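Local atomic coordinates of periplasmic binding protein (Mycobacterium smegmatis, PDB entry 4MDY), a protein that probably captures an iron-bearing solute outside the cytoplasmic membrane and delivers it to an ABC transporter for uptake into the cell. Residues G28-V33 against P97-A102; A177-G182 against V229-T234; F262-L267 against A283-P288. All coordinates share one frame; numbering follows the deposited sequence.

Contact 1. Residues G28-V33 against P97-A102; sequences GPPQRV and PDLIVA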
ATOM      1  N   GLY A  28      25.799   8.223  -6.949  1.00 21.79           N
ATOM      2  CA  GLY A  28      25.215   9.559  -7.041  1.00 22.24           C
ATOM      3  C   GLY A  28      23.740   9.466  -7.375  1.00 21.46           C
ATOM      4  O   GLY A  28      23.217   8.365  -7.504  1.00 21.85           O
ATOM      5  N   PRO A  29      23.054  10.619  -7.490  1.00 22.51           N
ATOM      6  CA  PRO A  29      21.638  10.631  -7.865  1.00 23.70           C
ATOM      7  C   PRO A  29      21.371   9.830  -9.146  1.00 23.92           C
ATOM      8  O   PRO A  29      21.978  10.104 -10.180  1.00 23.65           O
ATOM      9  CB  PRO A  29      21.353  12.114  -8.073  1.00 25.23           C
ATOM     10  CG  PRO A  29      22.294  12.793  -7.138  1.00 24.90           C
ATOM     11  CD  PRO A  29      23.555  11.978  -7.213  1.00 23.41           C
ATOM     12  N   PRO A  30      20.484   8.827  -9.068  1.00 22.93           N
ATOM     13  CA  PRO A  30      20.323   7.892 -10.172  1.00 23.40           C
ATOM     14  C   PRO A  30      19.510   8.471 -11.325  1.00 24.28           C
ATOM     15  O   PRO A  30      18.518   9.147 -11.098  1.00 21.93           O
ATOM     16  CB  PRO A  30      19.593   6.718  -9.525  1.00 23.65           C
ATOM     17  CG  PRO A  30      18.807   7.344  -8.421  1.00 23.60           C
ATOM     18  CD  PRO A  30      19.700   8.420  -7.884  1.00 22.76           C
ATOM     19  N   GLN A  31      19.946   8.191 -12.546  1.00 25.82           N
ATOM     20  CA  GLN A  31      19.321   8.723 -13.765  1.00 27.85           C
ATOM     21  C   GLN A  31      18.266   7.788 -14.359  1.00 25.52           C
ATOM     22  O   GLN A  31      17.330   8.251 -15.017  1.00 29.09           O
ATOM     23  CB  GLN A  31      20.391   8.974 -14.834  1.00 32.57           C
ATOM     24  CG  GLN A  31      21.624   9.720 -14.344  1.00 35.66           C
ATOM     25  CD  GLN A  31      21.302  11.124 -13.891  1.00 41.19           C
ATOM     26  OE1 GLN A  31      21.233  11.401 -12.692  1.00 46.95           O
ATOM     27  NE2 GLN A  31      21.090  12.019 -14.848  1.00 42.71           N
ATOM     28  N   ARG A  32      18.439   6.484 -14.151  1.00 21.99           N
ATOM     29  CA  ARG A  32      17.562   5.465 -14.707  1.00 22.08           C
ATOM     30  C   ARG A  32      17.118   4.464 -13.634  1.00 19.49           C
ATOM     31  O   ARG A  32      17.752   3.426 -13.425  1.00 21.70           O
ATOM     32  CB  ARG A  32      18.279   4.724 -15.843  1.00 22.58           C
ATOM     33  CG  ARG A  32      18.557   5.581 -17.067  1.00 24.01           C
ATOM     34  CD  ARG A  32      19.289   4.788 -18.140  1.00 24.11           C
ATOM     35  NE  ARG A  32      18.456   3.751 -18.763  1.00 25.08           N
ATOM     36  CZ  ARG A  32      17.506   3.986 -19.666  1.00 29.15           C
ATOM     37  NH1 ARG A  32      17.240   5.227 -20.064  1.00 31.13           N
ATOM     38  NH2 ARG A  32      16.807   2.975 -20.173  1.00 33.66           N
ATOM     39  N   VAL A  33      16.000   4.760 -12.982  1.00 17.16           N
ATOM     40  CA  VAL A  33      15.511   3.928 -11.895  1.00 16.75           C
ATOM     41  C   VAL A  33      14.419   2.951 -12.345  1.00 16.20           C
ATOM     42  O   VAL A  33      13.409   3.343 -12.937  1.00 17.33           O
ATOM     43  CB  VAL A  33      14.960   4.796 -10.741  1.00 17.05           C
ATOM     44  CG1 VAL A  33      14.577   3.923  -9.559  1.00 18.17           C
ATOM     45  CG2 VAL A  33      15.984   5.831 -10.311  1.00 17.05           C
ATOM     46  N   PRO A  97      19.329   0.020 -16.118  1.00 22.68           N
ATOM     47  CA  PRO A  97      19.094   0.976 -15.039  1.00 23.60           C
ATOM     48  C   PRO A  97      20.395   1.305 -14.330  1.00 23.31           C
ATOM     49  O   PRO A  97      21.384   0.598 -14.513  1.00 23.07           O
ATOM     50  CB  PRO A  97      18.160   0.214 -14.112  1.00 23.84           C
ATOM     51  CG  PRO A  97      18.532  -1.220 -14.300  1.00 23.91           C
ATOM     52  CD  PRO A  97      19.004  -1.359 -15.720  1.00 24.84           C
ATOM     53  N   ASP A  98      20.405   2.385 -13.557  1.00 25.87           N
ATOM     54  CA  ASP A  98      21.497   2.625 -12.609  1.00 25.35           C
ATOM     55  C   ASP A  98      21.035   2.480 -11.149  1.00 23.65           C
ATOM     56  O   ASP A  98      21.837   2.599 -10.233  1.00 23.71           O
ATOM     57  CB  ASP A  98      22.200   3.965 -12.873  1.00 28.65           C
ATOM     58  CG  ASP A  98      21.298   5.178 -12.681  1.00 29.32           C
ATOM     59  OD1 ASP A  98      20.090   5.024 -12.382  1.00 31.79           O
ATOM     60  OD2 ASP A  98      21.812   6.313 -12.847  1.00 27.93           O
ATOM     61  N   LEU A  99      19.741   2.219 -10.946  1.00 22.17           N
ATOM     62  CA  LEU A  99      19.223   1.837  -9.629  1.00 18.54           C
ATOM     63  C   LEU A  99      18.005   0.945  -9.795  1.00 17.65           C
ATOM     64  O   LEU A  99      17.108   1.240 -10.595  1.00 19.73           O
ATOM     65  CB  LEU A  99      18.840   3.061  -8.794  1.00 17.76           C
ATOM     66  CG  LEU A  99      18.399   2.760  -7.347  1.00 17.78           C
ATOM     67  CD1 LEU A  99      19.563   2.280  -6.489  1.00 19.29           C
ATOM     68  CD2 LEU A  99      17.778   3.984  -6.696  1.00 18.07           C
ATOM     69  N   ILE A 100      17.977  -0.141  -9.038  1.00 16.49           N
ATOM     70  CA  ILE A 100      16.843  -1.043  -9.026  1.00 19.20           C
ATOM     71  C   ILE A 100      16.241  -1.021  -7.632  1.00 18.13           C
ATOM     72  O   ILE A 100      16.906  -1.383  -6.659  1.00 17.71           O
ATOM     73  CB  ILE A 100      17.252  -2.479  -9.408  1.00 20.75           C
ATOM     74  CG1 ILE A 100      17.854  -2.500 -10.822  1.00 20.22           C
ATOM     75  CG2 ILE A 100      16.049  -3.411  -9.359  1.00 20.28           C
ATOM     76  CD1 ILE A 100      18.615  -3.770 -11.141  1.00 21.15           C
ATOM     77  N   VAL A 101      14.988  -0.596  -7.537  1.00 17.40           N
ATOM     78  CA  VAL A 101      14.284  -0.576  -6.274  1.00 17.37           C
ATOM     79  C   VAL A 101      13.375  -1.792  -6.187  1.00 18.23           C
ATOM     80  O   VAL A 101      12.434  -1.945  -6.988  1.00 21.28           O
ATOM     81  CB  VAL A 101      13.480   0.722  -6.105  1.00 17.56           C
ATOM     82  CG1 VAL A 101      12.792   0.740  -4.755  1.00 18.85           C
ATOM     83  CG2 VAL A 101      14.392   1.931  -6.241  1.00 17.84           C
ATOM     84  N   ALA A 102      13.669  -2.661  -5.215  1.00 16.80           N
ATOM     85  CA  ALA A 102      12.939  -3.907  -5.046  1.00 18.84           C
ATOM     86  C   ALA A 102      12.701  -4.223  -3.571  1.00 17.37           C
ATOM     87  O   ALA A 102      13.152  -5.245  -3.051  1.00 16.81           O
ATOM     88  CB  ALA A 102      13.669  -5.051  -5.740  1.00 18.27           C
TER
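Asp-98 reaches across to the loop of Gln-31 and Arg-32 just where that loop enters the parallel sheet formed by strands 33-35, 99-102 and 121-123 of the periplasmic binding protein fold. Its carboxylate takes two consecutive backbone N-H groups. OD2 accepts from Gln-31 N at 2.7 Å, through the lone pair on the side of the other oxygen. OD1 accepts from Arg-32 N at 2.8 Å, and this donor sits well above the carboxylate plane. The torsions explain the reach: CG of Asp-98 lies between its own backbone N and carbonyl carbon (chi1 63°), and the carboxylate is then hardly twisted (chi2 -2°). In return, Asp-98 N donates to Arg-32 O at 2.9 Å. Leu-99 N adds a weak bond to the same oxygen, so the two segments exchange bonds in both directions.

Arg-32 swings its guanidinium away from this carboxylate; NE and NH2 bond instead to the carbonyls of Lys-96 and Leu-95, tying the loop to the residues leading into Pro-97. Beyond the polar end the pairing turns apolar. Val-33 and Leu-99 are parallel bridge partners on one face of the sheet, where Leu-44 of helix 40-46 also packs on Val-33. Pro-30 runs alongside Leu-99, its CB 3.8 Å from the leucine CB and its CG near CD2. Further along, CG1 of Val-33, set anti to the backbone N (chi1 -175°), leans over to Val-101 and stops 3.9 Å from its CG2.

Contact 2. Residues A177-G182 against V229-T234; sequences ALLLGG and VLIWTT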
ATOM      1  N   ALA A 177     -13.455  -0.945  14.426  1.00 19.97           N
ATOM      2  CA  ALA A 177     -13.383  -1.010  12.972  1.00 20.37           C
ATOM      3  C   ALA A 177     -12.720  -2.306  12.545  1.00 21.38           C
ATOM      4  O   ALA A 177     -11.802  -2.798  13.216  1.00 23.69           O
ATOM      5  CB  ALA A 177     -12.597   0.173  12.430  1.00 21.23           C
ATOM      6  N   LEU A 178     -13.214  -2.855  11.436  1.00 23.36           N
ATOM      7  CA  LEU A 178     -12.562  -3.949  10.728  1.00 21.06           C
ATOM      8  C   LEU A 178     -12.338  -3.523   9.284  1.00 19.12           C
ATOM      9  O   LEU A 178     -13.179  -2.843   8.684  1.00 19.45           O
ATOM     10  CB  LEU A 178     -13.409  -5.224  10.765  1.00 22.06           C
ATOM     11  CG  LEU A 178     -13.521  -5.980  12.094  1.00 24.72           C
ATOM     12  CD1 LEU A 178     -14.610  -7.039  12.006  1.00 24.23           C
ATOM     13  CD2 LEU A 178     -12.196  -6.621  12.478  1.00 26.07           C
ATOM     14  N   LEU A 179     -11.191  -3.928   8.746  1.00 17.49           N
ATOM     15  CA  LEU A 179     -10.818  -3.663   7.377  1.00 17.56           C
ATOM     16  C   LEU A 179     -10.819  -4.981   6.613  1.00 17.00           C
ATOM     17  O   LEU A 179      -9.969  -5.850   6.843  1.00 15.64           O
ATOM     18  CB  LEU A 179      -9.436  -3.016   7.323  1.00 17.75           C
ATOM     19  CG  LEU A 179      -8.920  -2.677   5.928  1.00 19.67           C
ATOM     20  CD1 LEU A 179      -9.833  -1.648   5.271  1.00 20.08           C
ATOM     21  CD2 LEU A 179      -7.488  -2.171   5.993  1.00 21.04           C
ATOM     22  N   LEU A 180     -11.767  -5.104   5.688  1.00 17.36           N
ATOM     23  CA  LEU A 180     -12.097  -6.375   5.062  1.00 15.49           C
ATOM     24  C   LEU A 180     -11.848  -6.340   3.565  1.00 15.03           C
ATOM     25  O   LEU A 180     -11.923  -5.288   2.944  1.00 16.63           O
ATOM     26  CB  LEU A 180     -13.570  -6.716   5.326  1.00 15.70           C
ATOM     27  CG  LEU A 180     -14.008  -6.708   6.802  1.00 17.01           C
ATOM     28  CD1 LEU A 180     -15.485  -7.035   6.928  1.00 18.91           C
ATOM     29  CD2 LEU A 180     -13.177  -7.684   7.623  1.00 17.38           C
ATOM     30  N   GLY A 181     -11.560  -7.505   2.998  1.00 15.57           N
ATOM     31  CA  GLY A 181     -11.367  -7.637   1.562  1.00 16.24           C
ATOM     32  C   GLY A 181     -12.686  -7.476   0.829  1.00 17.82           C
ATOM     33  O   GLY A 181     -13.754  -7.735   1.385  1.00 19.48           O
ATOM     34  N   GLY A 182     -12.605  -7.039  -0.423  1.00 16.80           N
ATOM     35  CA  GLY A 182     -13.796  -6.751  -1.227  1.00 17.10           C
ATOM     36  C   GLY A 182     -14.475  -7.982  -1.801  1.00 18.85           C
ATOM     37  O   GLY A 182     -15.582  -7.884  -2.330  1.00 23.26           O
ATOM     38  N   VAL A 229     -18.147  -0.506  12.641  1.00 21.31           N
ATOM     39  CA  VAL A 229     -18.069  -0.192  11.223  1.00 20.46           C
ATOM     40  C   VAL A 229     -17.211  -1.243  10.517  1.00 20.22           C
ATOM     41  O   VAL A 229     -16.173  -1.655  11.037  1.00 19.81           O
ATOM     42  CB  VAL A 229     -17.507   1.239  10.982  1.00 20.40           C
ATOM     43  CG1 VAL A 229     -16.125   1.414  11.602  1.00 20.13           C
ATOM     44  CG2 VAL A 229     -17.459   1.577   9.497  1.00 20.06           C
ATOM     45  N   LEU A 230     -17.675  -1.695   9.353  1.00 19.21           N
ATOM     46  CA  LEU A 230     -16.911  -2.605   8.502  1.00 18.72           C
ATOM     47  C   LEU A 230     -16.533  -1.862   7.237  1.00 19.48           C
ATOM     48  O   LEU A 230     -17.386  -1.272   6.575  1.00 21.95           O
ATOM     49  CB  LEU A 230     -17.726  -3.847   8.125  1.00 19.00           C
ATOM     50  CG  LEU A 230     -18.360  -4.640   9.261  1.00 18.84           C
ATOM     51  CD1 LEU A 230     -19.114  -5.826   8.680  1.00 18.48           C
ATOM     52  CD2 LEU A 230     -17.320  -5.105  10.267  1.00 20.05           C
ATOM     53  N   ILE A 231     -15.248  -1.901   6.906  1.00 19.83           N
ATOM     54  CA  ILE A 231     -14.727  -1.265   5.710  1.00 17.37           C
ATOM     55  C   ILE A 231     -14.363  -2.378   4.750  1.00 16.28           C
ATOM     56  O   ILE A 231     -13.384  -3.078   4.952  1.00 16.11           O
ATOM     57  CB  ILE A 231     -13.495  -0.390   6.039  1.00 17.28           C
ATOM     58  CG1 ILE A 231     -13.835   0.608   7.154  1.00 17.77           C
ATOM     59  CG2 ILE A 231     -13.006   0.338   4.798  1.00 17.88           C
ATOM     60  CD1 ILE A 231     -12.628   1.256   7.794  1.00 18.28           C
ATOM     61  N   TRP A 232     -15.187  -2.564   3.726  1.00 16.96           N
ATOM     62  CA  TRP A 232     -14.931  -3.585   2.718  1.00 17.38           C
ATOM     63  C   TRP A 232     -14.224  -2.924   1.543  1.00 16.87           C
ATOM     64  O   TRP A 232     -14.737  -1.958   0.969  1.00 17.64           O
ATOM     65  CB  TRP A 232     -16.234  -4.193   2.225  1.00 16.24           C
ATOM     66  CG  TRP A 232     -17.122  -4.762   3.282  1.00 16.17           C
ATOM     67  CD1 TRP A 232     -18.001  -4.077   4.080  1.00 17.58           C
ATOM     68  CD2 TRP A 232     -17.249  -6.141   3.638  1.00 15.31           C
ATOM     69  NE1 TRP A 232     -18.662  -4.947   4.912  1.00 16.58           N
ATOM     70  CE2 TRP A 232     -18.218  -6.220   4.666  1.00 15.97           C
ATOM     71  CE3 TRP A 232     -16.634  -7.320   3.196  1.00 15.30           C
ATOM     72  CZ2 TRP A 232     -18.595  -7.432   5.245  1.00 15.01           C
ATOM     73  CZ3 TRP A 232     -17.015  -8.525   3.767  1.00 13.62           C
ATOM     74  CH2 TRP A 232     -17.989  -8.572   4.784  1.00 15.39           C
ATOM     75  N   THR A 233     -13.061  -3.446   1.165  1.00 16.99           N
ATOM     76  CA  THR A 233     -12.265  -2.818   0.117  1.00 16.18           C
ATOM     77  C   THR A 233     -12.707  -3.314  -1.261  1.00 16.76           C
ATOM     78  O   THR A 233     -11.935  -3.908  -2.021  1.00 15.30           O
ATOM     79  CB  THR A 233     -10.756  -3.009   0.347  1.00 15.99           C
ATOM     80  OG1 THR A 233     -10.441  -4.405   0.417  1.00 16.94           O
ATOM     81  CG2 THR A 233     -10.342  -2.308   1.653  1.00 16.32           C
ATOM     82  N   THR A 234     -13.979  -3.065  -1.554  1.00 17.37           N
ATOM     83  CA  THR A 234     -14.561  -3.350  -2.857  1.00 17.49           C
ATOM     84  C   THR A 234     -13.924  -2.474  -3.930  1.00 19.19           C
ATOM     85  O   THR A 234     -13.496  -1.354  -3.646  1.00 17.71           O
ATOM     86  CB  THR A 234     -16.086  -3.106  -2.849  1.00 17.97           C
ATOM     87  OG1 THR A 234     -16.377  -1.835  -2.250  1.00 18.36           O
ATOM     88  CG2 THR A 234     -16.797  -4.195  -2.077  1.00 17.85           C
TER
HETATM   89  O   HOH W   1      -9.945  -6.551  -1.444  1.00 25.03           O
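Two neighbouring strands of the parallel sheet in the C-terminal half, 176-181 and 229-233, run side by side here, with strands 207-208 and 260-262 flanking them. Successive backbone bonds pass back and forth: Leu-178 N to Val-229 O, Ile-231 N to Leu-178 O, and Leu-180 N to Ile-231 O, the last 2.7 Å long and almost straight (170°).

One face carries the larger groups. Leu-180 CG stands beside its backbone N, anti to the carbonyl carbon (chi1 -54°), which helps put CD1 over the six-membered ring of Trp-232 in a CH-pi contact, 3.5 Å from the centroid and 8° off the normal; Gly-181 O lies at the edge of the indole, near its plane. The indole is further fixed by NE1 bonding to Asn-260 and by stacking against Phe-262. Earlier on the same face, Leu-178 and Leu-230 lie side by side, CD1 to CD2 at 3.8 Å. On the other face, Leu-179 CD1 touches both Ile-231 CG2 and Thr-233 CG2, and helix 279-294 covers Val-229 and Ile-231.

At the C-terminal ends of the strands, Thr-233 N bonds to Leu-180 O at 2.8 Å. A water joins Thr-233 OG1 to Gly-182 N, each 2.9 Å from it. Thr-233 then centres an inverse gamma turn. Apolar side chains on both faces and strands flanked by neighbours are characteristic of the central sheet in an alpha/beta lobe of the solute-binding fold.

Contact 3. Residues F262-L267 against A283-P288; sequences FTTKEL and ADQLPP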
ATOM      1  N   PHE A 262     -18.497   0.395   1.611  1.00 18.23           N
ATOM      2  CA  PHE A 262     -17.996  -0.271   0.421  1.00 18.67           C
ATOM      3  C   PHE A 262     -17.194   0.768  -0.357  1.00 19.66           C
ATOM      4  O   PHE A 262     -17.751   1.715  -0.914  1.00 20.61           O
ATOM      5  CB  PHE A 262     -19.138  -0.854  -0.419  1.00 20.16           C
ATOM      6  CG  PHE A 262     -19.993  -1.850   0.328  1.00 19.42           C
ATOM      7  CD1 PHE A 262     -19.519  -3.127   0.605  1.00 19.33           C
ATOM      8  CD2 PHE A 262     -21.265  -1.507   0.767  1.00 18.50           C
ATOM      9  CE1 PHE A 262     -20.300  -4.048   1.292  1.00 20.15           C
ATOM     10  CE2 PHE A 262     -22.044  -2.419   1.456  1.00 21.07           C
ATOM     11  CZ  PHE A 262     -21.565  -3.692   1.715  1.00 21.29           C
ATOM     12  N   THR A 263     -15.874   0.599  -0.365  1.00 17.48           N
ATOM     13  CA  THR A 263     -14.987   1.582  -0.958  1.00 16.45           C
ATOM     14  C   THR A 263     -15.194   1.668  -2.463  1.00 17.54           C
ATOM     15  O   THR A 263     -15.598   0.698  -3.113  1.00 19.25           O
ATOM     16  CB  THR A 263     -13.507   1.246  -0.705  1.00 15.65           C
ATOM     17  OG1 THR A 263     -13.199  -0.030  -1.287  1.00 16.15           O
ATOM     18  CG2 THR A 263     -13.200   1.235   0.795  1.00 16.10           C
ATOM     19  N   THR A 264     -14.904   2.842  -3.005  1.00 18.72           N
ATOM     20  CA  THR A 264     -14.698   2.984  -4.435  1.00 18.99           C
ATOM     21  C   THR A 264     -13.407   2.269  -4.815  1.00 18.58           C
ATOM     22  O   THR A 264     -12.561   1.977  -3.958  1.00 17.30           O
ATOM     23  CB  THR A 264     -14.561   4.457  -4.851  1.00 21.24           C
ATOM     24  OG1 THR A 264     -13.446   5.051  -4.170  1.00 23.15           O
ATOM     25  CG2 THR A 264     -15.837   5.237  -4.542  1.00 22.17           C
ATOM     26  N   LYS A 265     -13.239   1.993  -6.100  1.00 19.63           N
ATOM     27  CA  LYS A 265     -11.989   1.412  -6.577  1.00 19.69           C
ATOM     28  C   LYS A 265     -10.769   2.245  -6.156  1.00 20.51           C
ATOM     29  O   LYS A 265      -9.746   1.688  -5.742  1.00 20.30           O
ATOM     30  CB  LYS A 265     -11.996   1.277  -8.095  1.00 19.85           C
ATOM     31  CG  LYS A 265     -10.782   0.541  -8.632  1.00 22.78           C
ATOM     32  CD  LYS A 265     -10.640   0.728 -10.124  1.00 24.98           C
ATOM     33  CE  LYS A 265      -9.640  -0.240 -10.713  1.00 27.06           C
ATOM     34  NZ  LYS A 265      -9.495   0.035 -12.163  1.00 28.73           N
ATOM     35  N   GLU A 266     -10.873   3.568  -6.266  1.00 20.78           N
ATOM     36  CA  GLU A 266      -9.721   4.423  -5.976  1.00 22.82           C
ATOM     37  C   GLU A 266      -9.371   4.369  -4.494  1.00 19.57           C
ATOM     38  O   GLU A 266      -8.200   4.319  -4.137  1.00 19.65           O
ATOM     39  CB  GLU A 266      -9.939   5.876  -6.418  1.00 27.86           C
ATOM     40  CG  GLU A 266      -8.612   6.573  -6.707  1.00 34.27           C
ATOM     41  CD  GLU A 266      -8.668   8.084  -6.668  1.00 39.35           C
ATOM     42  OE1 GLU A 266      -9.766   8.654  -6.471  1.00 44.75           O
ATOM     43  OE2 GLU A 266      -7.593   8.701  -6.839  1.00 42.38           O
ATOM     44  N   LEU A 267     -10.380   4.352  -3.635  1.00 19.74           N
ATOM     45  CA  LEU A 267     -10.119   4.294  -2.203  1.00 18.44           C
ATOM     46  C   LEU A 267      -9.562   2.922  -1.824  1.00 17.23           C
ATOM     47  O   LEU A 267      -8.631   2.837  -1.024  1.00 16.04           O
ATOM     48  CB  LEU A 267     -11.367   4.652  -1.396  1.00 18.79           C
ATOM     49  CG  LEU A 267     -11.207   4.613   0.125  1.00 20.67           C
ATOM     50  CD1 LEU A 267      -9.986   5.405   0.589  1.00 20.69           C
ATOM     51  CD2 LEU A 267     -12.465   5.144   0.790  1.00 21.27           C
ATOM     52  N   ALA A 283      -7.032   9.773   3.574  1.00 20.33           N
ATOM     53  CA  ALA A 283      -7.397  10.804   4.552  1.00 20.55           C
ATOM     54  C   ALA A 283      -8.494  11.737   4.013  1.00 21.55           C
ATOM     55  O   ALA A 283      -9.277  12.282   4.786  1.00 24.22           O
ATOM     56  CB  ALA A 283      -6.172  11.600   4.983  1.00 21.78           C
ATOM     57  N   ASP A 284      -8.557  11.911   2.695  1.00 22.06           N
ATOM     58  CA  ASP A 284      -9.622  12.713   2.083  1.00 23.51           C
ATOM     59  C   ASP A 284     -10.947  11.966   2.055  1.00 22.46           C
ATOM     60  O   ASP A 284     -11.969  12.501   2.488  1.00 23.20           O
ATOM     61  CB  ASP A 284      -9.264  13.121   0.650  1.00 26.63           C
ATOM     62  CG  ASP A 284      -8.397  14.357   0.585  1.00 31.68           C
ATOM     63  OD1 ASP A 284      -8.335  15.110   1.580  1.00 37.84           O
ATOM     64  OD2 ASP A 284      -7.781  14.586  -0.473  1.00 38.21           O
ATOM     65  N   GLN A 285     -10.928  10.738   1.538  1.00 21.60           N
ATOM     66  CA  GLN A 285     -12.168  10.057   1.135  1.00 22.01           C
ATOM     67  C   GLN A 285     -12.788   9.138   2.195  1.00 19.68           C
ATOM     68  O   GLN A 285     -14.006   8.941   2.205  1.00 20.07           O
ATOM     69  CB  GLN A 285     -11.944   9.271  -0.157  1.00 24.12           C
ATOM     70  CG  GLN A 285     -11.520  10.144  -1.328  1.00 29.01           C
ATOM     71  CD  GLN A 285     -11.526   9.416  -2.666  1.00 32.92           C
ATOM     72  OE1 GLN A 285     -12.172   8.377  -2.828  1.00 34.98           O
ATOM     73  NE2 GLN A 285     -10.817   9.979  -3.647  1.00 34.46           N
ATOM     74  N   LEU A 286     -11.972   8.564   3.074  1.00 17.82           N
ATOM     75  CA  LEU A 286     -12.501   7.635   4.073  1.00 17.78           C
ATOM     76  C   LEU A 286     -13.249   8.318   5.217  1.00 18.55           C
ATOM     77  O   LEU A 286     -14.286   7.809   5.642  1.00 19.15           O
ATOM     78  CB  LEU A 286     -11.404   6.708   4.629  1.00 16.42           C
ATOM     79  CG  LEU A 286     -11.872   5.601   5.595  1.00 18.00           C
ATOM     80  CD1 LEU A 286     -12.985   4.741   5.004  1.00 18.84           C
ATOM     81  CD2 LEU A 286     -10.698   4.729   6.010  1.00 19.72           C
ATOM     82  N   PRO A 287     -12.727   9.449   5.742  1.00 19.30           N
ATOM     83  CA  PRO A 287     -13.452  10.019   6.885  1.00 19.80           C
ATOM     84  C   PRO A 287     -14.917  10.410   6.633  1.00 19.69           C
ATOM     85  O   PRO A 287     -15.746  10.165   7.498  1.00 21.94           O
ATOM     86  CB  PRO A 287     -12.585  11.213   7.296  1.00 19.75           C
ATOM     87  CG  PRO A 287     -11.199  10.795   6.887  1.00 19.95           C
ATOM     88  CD  PRO A 287     -11.402  10.077   5.581  1.00 19.47           C
ATOM     89  N   PRO A 288     -15.240  10.998   5.466  1.00 20.97           N
ATOM     90  CA  PRO A 288     -16.667  11.227   5.180  1.00 23.47           C
ATOM     91  C   PRO A 288     -17.527   9.948   5.213  1.00 24.85           C
ATOM     92  O   PRO A 288     -18.691   9.992   5.641  1.00 23.14           O
ATOM     93  CB  PRO A 288     -16.658  11.821   3.769  1.00 22.74           C
ATOM     94  CG  PRO A 288     -15.302  12.422   3.603  1.00 22.35           C
ATOM     95  CD  PRO A 288     -14.361  11.618   4.455  1.00 22.04           C
TER
HETATM   96  O   HOH W   2     -13.015   7.440  -5.232  1.00 35.28           O
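Gln-285 points its amide from helix 279-294 at the first turn of helix 265-273, where it meets Glu-266 and Thr-264 at about right angles. CG stands anti to the carbonyl carbon (chi1 -60°) and the chain beyond is extended, which carries the amide oxygen and nitrogen to the other helix. NE2 donates to Glu-266 OE1 over 3.3 Å, a fairly long bond. The acceptor lies close to the amide plane, yet the hydrogen arrives from above the carboxylate plane, the two flat groups being turned 65° apart. Glu-266 stretches out to offer that oxygen, and its side chain also packs on Pro-67 and Trp-68 of helix 67-73.

The other amide atom, OE1, faces Thr-264 through a water. That water donates to OE1 at 2.7 Å and is 2.6 Å from Thr-264 OG1. The same hydroxyl oxygen accepts from Leu-267 N at 3.2 Å, so the threonine is both N-cap and, through the water, a link to the neighbouring helix.

On the buried side of these polar groups, Leu-267 points toward helix 279-294, its CD2 4.1 Å from the CA of Leu-286 and slightly farther from the CD1 of that leucine. Pro-287 and Pro-288 follow, whose ring nitrogens carry no N-H to bond the preceding turn, and the helix is kinked there. The whole is a threonine N-cap at the start of one helix, bridged by side chains and water to the C-terminal helix of the lobe.

Contact 1 lies on the opposite side of the chain's centre from the other two, about 37 Å from contact 2 and 33 Å from contact 3, centre to centre. Contacts 2 and 3 adjoin: Thr-263 N lies 3.1 Å from Trp-232 O, and Thr-263 O lies 2.8 Å from Thr-234 OG1, both probable hydrogen bonds. Contacts 1 and 2 each join parallel strands, contact 1 at the edge strand 33-35 of one sheet with a single bridge, contact 2 between the two inner strands of another, buried between apolar faces; contact 3 joins helices. Contacts 1 and 3 are only partly buried and use polar side chains, a carboxylate gripping backbone in one, an amide and a water in the other.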